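Local coordinates for putative oxidoreductase yhhX (Escherichia coli K-12, PDB 3F4L), which is a probable oxidoreductase of the Gfo/Idh/MocA family, possibly acting as an NADP-dependent scyllo-inositol dehydrogenase, at residues Cys5-Phe10 / Val70-Ala75. Numbering follows the deposited sequence.
Sequences CAFIGF and VVCTHA
The carbonyl oxygen V70 O accepts a hydrogen bond from I8 N at 2.8 Å, almost straight, and the same oxygen lies close to the CA of F7. On one side of that bond V70 N donates to A6 O at 2.8 Å; on the other, C72 N reaches I8 O, also at 2.8 Å. This ladder runs parallel, joining strands 3-8 and 66-71 at the middle of the six-stranded sheet of a Rossmann fold, the domain that in this family binds the dinucleotide. F7 and V70 rise side by side from one face of the sheet. With F7 CG swung beside its own backbone N (chi1 -70°), CD2 comes to 3.5 Å from V70 CB, V70 CG2 sits over a ring face near the rim, and C72 SG meets the ring edge in plane. An alanine at F7 is likely to leave V70 and C72 without their aromatic neighbour and to open a gap beside L19 of helix 12-22. On the opposite face, I8 CG2 packs at 3.6 Å against CG2 of T73, in the loop after strand 66-71, while T73 OG1 hydrogen-bonds S77. Past strand 3-8, G9 runs so near C72 that a CB would hit C72 C.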
loop_
_atom_site.group_PDB
_atom_site.type_symbol
_atom_site.label_atom_id
_atom_site.label_comp_id
_atom_site.label_asym_id
_atom_site.label_seq_id
_atom_site.Cartn_x
_atom_site.Cartn_y
_atom_site.Cartn_z
ATOM N N CYS A 5 3.170 -2.443 43.156
ATOM C CA CYS A 5 2.991 -3.380 42.066
ATOM C C CYS A 5 4.058 -4.458 42.149
ATOM O O CYS A 5 4.966 -4.388 42.989
ATOM C CB CYS A 5 3.064 -2.647 40.722
ATOM S SG CYS A 5 4.627 -1.768 40.400
ATOM N N ALA A 6 3.943 -5.460 41.288
ATOM C CA ALA A 6 4.906 -6.545 41.258
ATOM C C ALA A 6 5.021 -7.109 39.850
ATOM O O ALA A 6 4.057 -7.120 39.093
ATOM C CB ALA A 6 4.495 -7.640 42.233
ATOM N N PHE A 7 6.208 -7.577 39.495
ATOM C CA PHE A 7 6.399 -8.139 38.173
ATOM C C PHE A 7 6.620 -9.630 38.193
ATOM O O PHE A 7 7.330 -10.154 39.052
ATOM C CB PHE A 7 7.597 -7.495 37.470
ATOM C CG PHE A 7 7.374 -6.079 37.085
ATOM C CD1 PHE A 7 7.481 -5.062 38.028
ATOM C CD2 PHE A 7 7.019 -5.756 35.778
ATOM C CE1 PHE A 7 7.233 -3.737 37.669
ATOM C CE2 PHE A 7 6.770 -4.441 35.407
ATOM C CZ PHE A 7 6.876 -3.429 36.350
ATOM N N ILE A 8 5.986 -10.314 37.246
ATOM C CA ILE A 8 6.182 -11.743 37.088
ATOM C C ILE A 8 7.078 -11.798 35.860
ATOM O O ILE A 8 6.617 -11.583 34.731
ATOM C CB ILE A 8 4.882 -12.495 36.762
ATOM C CG1 ILE A 8 3.819 -12.217 37.828
ATOM C CG2 ILE A 8 5.171 -13.984 36.667
ATOM C CD1 ILE A 8 4.237 -12.572 39.209
ATOM N N GLY A 9 8.357 -12.059 36.085
ATOM C CA GLY A 9 9.306 -12.121 34.996
ATOM C C GLY A 9 10.287 -10.972 35.102
ATOM O O GLY A 9 9.907 -9.832 35.382
ATOM N N PHE A 10 11.563 -11.262 34.892
ATOM C CA PHE A 10 12.572 -10.219 34.968
ATOM C C PHE A 10 13.523 -10.318 33.782
ATOM O O PHE A 10 14.730 -10.437 33.953
ATOM C CB PHE A 10 13.352 -10.329 36.283
ATOM C CG PHE A 10 14.250 -9.153 36.553
ATOM C CD1 PHE A 10 13.759 -7.858 36.472
ATOM C CD2 PHE A 10 15.579 -9.342 36.921
ATOM C CE1 PHE A 10 14.573 -6.762 36.756
ATOM C CE2 PHE A 10 16.402 -8.253 37.209
ATOM C CZ PHE A 10 15.891 -6.960 37.125
ATOM N N VAL A 70 2.255 -7.373 36.978
ATOM C CA VAL A 70 2.606 -7.235 35.560
ATOM C C VAL A 70 3.264 -8.525 35.067
ATOM O O VAL A 70 4.357 -8.861 35.489
ATOM C CB VAL A 70 3.560 -6.048 35.365
ATOM C CG1 VAL A 70 3.800 -5.782 33.875
ATOM C CG2 VAL A 70 2.978 -4.821 36.040
ATOM N N VAL A 71 2.586 -9.241 34.175
ATOM C CA VAL A 71 3.088 -10.506 33.651
ATOM C C VAL A 71 3.960 -10.298 32.414
ATOM O O VAL A 71 3.468 -9.895 31.359
ATOM C CB VAL A 71 1.922 -11.429 33.299
ATOM C CG1 VAL A 71 2.445 -12.784 32.872
ATOM C CG2 VAL A 71 0.987 -11.554 34.499
ATOM N N CYS A 72 5.252 -10.573 32.565
ATOM C CA CYS A 72 6.232 -10.397 31.492
ATOM C C CYS A 72 7.027 -11.662 31.223
ATOM O O CYS A 72 8.161 -11.585 30.767
ATOM C CB CYS A 72 7.230 -9.306 31.865
ATOM S SG CYS A 72 6.491 -7.790 32.428
ATOM N N THR A 73 6.446 -12.818 31.522
ATOM C CA THR A 73 7.124 -14.092 31.300
ATOM C C THR A 73 6.954 -14.527 29.850
ATOM O O THR A 73 6.612 -13.725 28.979
ATOM C CB THR A 73 6.551 -15.214 32.207
ATOM O OG1 THR A 73 5.129 -15.319 32.009
ATOM C CG2 THR A 73 6.852 -14.931 33.676
ATOM N N HIS A 74 7.198 -15.808 29.606
ATOM C CA HIS A 74 7.061 -16.380 28.280
ATOM C C HIS A 74 5.586 -16.374 27.897
ATOM O O HIS A 74 4.716 -16.680 28.719
ATOM C CB HIS A 74 7.596 -17.811 28.282
ATOM C CG HIS A 74 7.614 -18.454 26.931
ATOM N ND1 HIS A 74 6.469 -18.674 26.195
ATOM C CD2 HIS A 74 8.638 -18.938 26.187
ATOM C CE1 HIS A 74 6.787 -19.263 25.056
ATOM N NE2 HIS A 74 8.097 -19.435 25.027
ATOM N N ALA A 75 5.309 -16.031 26.646
ATOM C CA ALA A 75 3.942 -15.979 26.140
ATOM C C ALA A 75 3.058 -17.136 26.618
ATOM O O ALA A 75 1.918 -16.926 27.041
ATOM C CB ALA A 75 3.963 -15.947 24.611
#